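Local coordinates for uncharacterized protein Dfer_1899 (Dyadobacter fermentans, PDB 5HX0) that is of unknown function but has a sialidase-like, six-bladed beta-propeller fold, at residues 175-178 and 179-182; 249-252 and 253-256. All coordinates share one frame; numbering follows the deposited sequence.

Contact 1: 175-178 and 179-182; sequences STDG and GKSW
The backbone of 175-182 folds back on itself in a tight loop, bringing the CA atoms of Ser-175 and Trp-182 to 4.7 Å and turning through Gly-178 and Gly-179, both at positive phi. Inside the loop, Ser-175 OG accepts two backbone N-H groups. Gly-179 N donates to Ser-175 OG at 2.8 Å, with an N-H...O angle of 144°, and the longer bond from Asp-177 N closes an ST turn. Ser-175 OG also lies 2.8 Å from Ser-181 O, so the hydroxyl sits amid three backbone groups. Its place follows from a first torsion of 176°, which puts OG opposite the backbone N and directs it into the turn.

Asp-177 spans the loop with its carboxylate. Asp-177 OD1 receives Ser-181 N at 2.8 Å in a nearly straight bond, while Asp-177 OD2 takes Ser-181 OG at 2.8 Å; both donors come on the syn side, somewhat out of the carboxylate plane. This paired grip on one residue should fix the rotation of the carboxylate. The sequence STDGGKSW and this geometry identify an Asp-box, the signature turn of BNR repeats, here joining strand 165-175 to strand 183-186, the last two strands of a propeller blade.

Behind the polar network lies the indole of Trp-182. Ser-175 CB rests over one face of the Trp-182 six-membered ring, 3.9 Å from its centroid, in a CH-pi contact, and Gly-179 CA comes over the same face nearer the rim. The ring also packs on Ile-137 and Cys-139 of the neighbouring strand 137-145. A water takes a hydrogen bond from Thr-176 N and gives one to Ser-181 O, while Lys-180 leads outward to meet Lys-180 of the second subunit.

Contact 2: 249-252 and 253-256; sequences WKYS and APVA
Tyr-251 reaches forward alongside the peptide that joins Ala-253 to Pro-254. With CG opposite its backbone N (chi1 -174°), the ring extends along the chain that follows: Tyr-251 CE1 comes within 3.7 Å of Ala-253 N, and Tyr-251 OH stands 3.4 Å from Pro-254 CG. The phenol and the pyrrolidine ring meet at roughly a right angle, and the contact between them is van der Waals, since Pro-254 N has no hydrogen to offer Tyr-251 OH, 3.2 Å away. The hydroxyl finds its polar partner in His-238 ND1 on the adjoining strand 234-242.

Ser-252 marks the bend. Its helix-like psi of -58° turns the chain, and the short strand segments before and after it run at 59° to each other. Ser-252 OG is taken up by Gly-298 O. Ser-252 and Ala-253 both face Leu-239, and three residues further on Val-255 and Ala-256 both face Asn-237. The outer strand 250-256 of this four-stranded propeller blade is thus bent by two successive classic beta bulges.

In the fold
Contacts 1 and 2 belong to consecutive blades of the propeller, with contact 1 earlier in the chain; their centres are 28 Å apart and their nearest atoms about 12 Å. Contact 1 is the turn before strand 183-186, the last strand of its blade, whereas contact 2 lies on strand 250-256, the last strand of the next. The two places are related by the repeat: the sequence from Ser-242 to Trp-249, which leads into contact 2, has the same Asp-box pattern as 175-182, so Trp-249 corresponds to Trp-182. Together they illustrate a recurring blade plan, a sialidase-like scaffold whose activity here remains unestablished.

Contact 1: 175-178 and 179-182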
ATOM      1  N   SER A 175      11.587  -7.597 -11.158  1.00 11.73           N
ATOM      2  CA  SER A 175      12.764  -7.420 -10.324  1.00 12.25           C
ATOM      3  C   SER A 175      13.960  -8.075 -10.988  1.00 18.05           C
ATOM      4  O   SER A 175      13.884  -9.228 -11.429  1.00 14.35           O
ATOM      5  CB  SER A 175      12.571  -7.999  -8.930  1.00 11.05           C
ATOM      6  OG  SER A 175      13.769  -7.890  -8.174  1.00 10.51           O
ATOM      7  N   THR A 176      15.068  -7.335 -11.048  1.00 15.37           N
ATOM      8  CA  THR A 176      16.335  -7.878 -11.514  1.00 17.27           C
ATOM      9  C   THR A 176      17.352  -7.998 -10.383  1.00 22.86           C
ATOM     10  O   THR A 176      18.540  -8.232 -10.644  1.00 23.03           O
ATOM     11  CB  THR A 176      16.894  -7.014 -12.653  1.00 15.98           C
ATOM     12  OG1 THR A 176      17.003  -5.665 -12.202  1.00 19.19           O
ATOM     13  CG2 THR A 176      15.963  -7.045 -13.864  1.00 21.96           C
ATOM     14  N   ASP A 177      16.915  -7.855  -9.131  1.00 15.47           N
ATOM     15  CA  ASP A 177      17.820  -7.986  -7.997  1.00 17.96           C
ATOM     16  C   ASP A 177      17.312  -9.020  -7.007  1.00 19.07           C
ATOM     17  O   ASP A 177      17.516  -8.888  -5.799  1.00 16.91           O
ATOM     18  CB  ASP A 177      18.071  -6.633  -7.306  1.00 18.67           C
ATOM     19  CG  ASP A 177      16.798  -5.933  -6.821  1.00 23.32           C
ATOM     20  OD1 ASP A 177      15.706  -6.545  -6.720  1.00 15.56           O
ATOM     21  OD2 ASP A 177      16.913  -4.738  -6.490  1.00 20.53           O
ATOM     22  N   GLY A 178      16.656 -10.068  -7.506  1.00 16.46           N
ATOM     23  CA  GLY A 178      16.215 -11.121  -6.614  1.00 17.25           C
ATOM     24  C   GLY A 178      15.022 -10.774  -5.748  1.00 20.39           C
ATOM     25  O   GLY A 178      14.830 -11.391  -4.702  1.00 15.94           O
ATOM     26  N   GLY A 179      14.216  -9.797  -6.140  1.00 14.69           N
ATOM     27  CA  GLY A 179      13.084  -9.418  -5.318  1.00 16.81           C
ATOM     28  C   GLY A 179      13.402  -8.406  -4.244  1.00 17.52           C
ATOM     29  O   GLY A 179      12.541  -8.121  -3.405  1.00 20.16           O
ATOM     30  N   LYS A 180      14.613  -7.851  -4.238  1.00 16.39           N
ATOM     31  CA  LYS A 180      14.910  -6.795  -3.279  1.00 22.71           C
ATOM     32  C   LYS A 180      14.119  -5.534  -3.606  1.00 18.72           C
ATOM     33  O   LYS A 180      13.635  -4.841  -2.702  1.00 18.84           O
ATOM     34  CB  LYS A 180      16.410  -6.520  -3.271  1.00 21.13           C
ATOM     35  CG  LYS A 180      16.898  -5.668  -2.104  1.00 33.88           C
ATOM     36  CD  LYS A 180      18.376  -5.309  -2.295  1.00 47.35           C
ATOM     37  CE  LYS A 180      18.893  -4.332  -1.235  1.00 62.13           C
ATOM     38  NZ  LYS A 180      19.023  -4.941   0.124  1.00 65.01           N
ATOM     39  N   SER A 181      13.973  -5.225  -4.891  1.00 14.73           N
ATOM     40  CA  SER A 181      13.172  -4.093  -5.318  1.00 13.07           C
ATOM     41  C   SER A 181      12.425  -4.474  -6.582  1.00 13.13           C
ATOM     42  O   SER A 181      12.833  -5.368  -7.324  1.00 18.41           O
ATOM     43  CB  SER A 181      14.022  -2.841  -5.569  1.00 16.56           C
ATOM     44  OG  SER A 181      14.773  -2.961  -6.756  1.00 19.12           O
ATOM     45  N   TRP A 182      11.328  -3.760  -6.830  1.00 12.13           N
ATOM     46  CA  TRP A 182      10.430  -4.062  -7.940  1.00 13.44           C
ATOM     47  C   TRP A 182      10.253  -2.810  -8.773  1.00 16.86           C
ATOM     48  O   TRP A 182      10.003  -1.730  -8.229  1.00 18.86           O
ATOM     49  CB  TRP A 182       9.076  -4.557  -7.411  1.00 10.85           C
ATOM     50  CG  TRP A 182       9.208  -5.783  -6.576  1.00 12.21           C
ATOM     51  CD1 TRP A 182       9.408  -5.848  -5.223  1.00 14.01           C
ATOM     52  CD2 TRP A 182       9.176  -7.135  -7.041  1.00 13.09           C
ATOM     53  NE1 TRP A 182       9.490  -7.159  -4.820  1.00 10.97           N
ATOM     54  CE2 TRP A 182       9.349  -7.969  -5.915  1.00 12.33           C
ATOM     55  CE3 TRP A 182       9.008  -7.723  -8.301  1.00 15.53           C
ATOM     56  CZ2 TRP A 182       9.359  -9.353  -6.006  1.00 15.02           C
ATOM     57  CZ3 TRP A 182       9.016  -9.109  -8.384  1.00 13.48           C
ATOM     58  CH2 TRP A 182       9.192  -9.901  -7.249  1.00 15.89           C
TER
HETATM   59  O   HOH W   1      15.027  -4.885  -9.435  1.00 15.10           O

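Contact 2: 249-252 and 253-256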
ATOM      1  N   TRP A 249       4.648  -7.544 -24.602  1.00 17.55           N
ATOM      2  CA  TRP A 249       3.927  -8.753 -24.976  1.00 20.96           C
ATOM      3  C   TRP A 249       3.308  -8.578 -26.353  1.00 24.60           C
ATOM      4  O   TRP A 249       2.827  -7.495 -26.689  1.00 20.67           O
ATOM      5  CB  TRP A 249       2.828  -9.060 -23.942  1.00 18.75           C
ATOM      6  CG  TRP A 249       3.392  -9.273 -22.567  1.00 19.15           C
ATOM      7  CD1 TRP A 249       3.592  -8.329 -21.581  1.00 18.03           C
ATOM      8  CD2 TRP A 249       3.837 -10.520 -22.031  1.00 18.58           C
ATOM      9  NE1 TRP A 249       4.143  -8.932 -20.461  1.00 16.70           N
ATOM     10  CE2 TRP A 249       4.300 -10.274 -20.716  1.00 17.99           C
ATOM     11  CE3 TRP A 249       3.895 -11.830 -22.541  1.00 18.03           C
ATOM     12  CZ2 TRP A 249       4.813 -11.290 -19.908  1.00 16.80           C
ATOM     13  CZ3 TRP A 249       4.409 -12.838 -21.732  1.00 15.97           C
ATOM     14  CH2 TRP A 249       4.856 -12.560 -20.434  1.00 14.33           C
ATOM     15  N   LYS A 250       3.304  -9.656 -27.138  1.00 17.17           N
ATOM     16  CA  LYS A 250       2.623  -9.694 -28.423  1.00 28.01           C
ATOM     17  C   LYS A 250       1.573 -10.799 -28.413  1.00 25.36           C
ATOM     18  O   LYS A 250       1.824 -11.905 -27.922  1.00 22.25           O
ATOM     19  CB  LYS A 250       3.610  -9.937 -29.573  1.00 32.42           C
ATOM     20  CG  LYS A 250       4.296  -8.686 -30.107  1.00 50.64           C
ATOM     21  CD  LYS A 250       5.296  -8.100 -29.137  1.00 62.87           C
ATOM     22  CE  LYS A 250       5.617  -6.655 -29.499  1.00 66.71           C
ATOM     23  NZ  LYS A 250       6.288  -5.947 -28.369  1.00 64.08           N
ATOM     24  N   TYR A 251       0.396 -10.491 -28.960  1.00 20.76           N
ATOM     25  CA  TYR A 251      -0.646 -11.493 -29.140  1.00 19.29           C
ATOM     26  C   TYR A 251      -0.184 -12.576 -30.107  1.00 26.22           C
ATOM     27  O   TYR A 251       0.294 -12.282 -31.201  1.00 26.48           O
ATOM     28  CB  TYR A 251      -1.913 -10.822 -29.672  1.00 19.93           C
ATOM     29  CG  TYR A 251      -3.105 -11.737 -29.753  1.00 19.31           C
ATOM     30  CD1 TYR A 251      -3.340 -12.518 -30.894  1.00 22.98           C
ATOM     31  CD2 TYR A 251      -4.007 -11.828 -28.699  1.00 17.73           C
ATOM     32  CE1 TYR A 251      -4.433 -13.370 -30.970  1.00 23.80           C
ATOM     33  CE2 TYR A 251      -5.107 -12.672 -28.772  1.00 20.11           C
ATOM     34  CZ  TYR A 251      -5.311 -13.440 -29.896  1.00 19.67           C
ATOM     35  OH  TYR A 251      -6.394 -14.279 -29.957  1.00 21.63           O
ATOM     36  N   SER A 252      -0.322 -13.837 -29.713  1.00 22.49           N
ATOM     37  CA  SER A 252       0.061 -14.941 -30.580  1.00 19.96           C
ATOM     38  C   SER A 252      -1.154 -15.631 -31.188  1.00 25.33           C
ATOM     39  O   SER A 252      -1.270 -15.691 -32.414  1.00 29.56           O
ATOM     40  CB  SER A 252       0.929 -15.955 -29.826  1.00 19.13           C
ATOM     41  OG  SER A 252       1.334 -16.994 -30.708  1.00 22.46           O
ATOM     42  N   ALA A 253      -2.081 -16.140 -30.368  1.00 22.19           N
ATOM     43  CA  ALA A 253      -3.188 -16.945 -30.888  1.00 21.66           C
ATOM     44  C   ALA A 253      -4.272 -17.164 -29.837  1.00 23.23           C
ATOM     45  O   ALA A 253      -3.975 -17.169 -28.638  1.00 21.51           O
ATOM     46  CB  ALA A 253      -2.665 -18.304 -31.375  1.00 25.05           C
ATOM     47  N   PRO A 254      -5.529 -17.371 -30.242  1.00 24.13           N
ATOM     48  CA  PRO A 254      -6.549 -17.801 -29.277  1.00 21.00           C
ATOM     49  C   PRO A 254      -6.247 -19.205 -28.773  1.00 26.33           C
ATOM     50  O   PRO A 254      -5.791 -20.073 -29.526  1.00 21.84           O
ATOM     51  CB  PRO A 254      -7.855 -17.776 -30.083  1.00 28.76           C
ATOM     52  CG  PRO A 254      -7.524 -17.111 -31.386  1.00 36.50           C
ATOM     53  CD  PRO A 254      -6.059 -17.293 -31.614  1.00 30.79           C
ATOM     54  N   VAL A 255      -6.507 -19.424 -27.487  1.00 20.63           N
ATOM     55  CA  VAL A 255      -6.204 -20.698 -26.826  1.00 21.83           C
ATOM     56  C   VAL A 255      -7.455 -21.537 -26.607  1.00 18.79           C
ATOM     57  O   VAL A 255      -7.457 -22.743 -26.855  1.00 18.00           O
ATOM     58  CB  VAL A 255      -5.468 -20.444 -25.490  1.00 14.97           C
ATOM     59  CG1 VAL A 255      -5.411 -21.738 -24.658  1.00 15.14           C
ATOM     60  CG2 VAL A 255      -4.063 -19.886 -25.751  1.00 20.61           C
ATOM     61  N   ALA A 256      -8.521 -20.931 -26.094  1.00 21.66           N
ATOM     62  CA  ALA A 256      -9.765 -21.654 -25.856  1.00 21.47           C
ATOM     63  C   ALA A 256     -10.902 -20.650 -25.927  1.00 24.44           C
ATOM     64  O   ALA A 256     -10.903 -19.661 -25.187  1.00 23.62           O
ATOM     65  CB  ALA A 256      -9.768 -22.370 -24.501  1.00 18.07           C
TER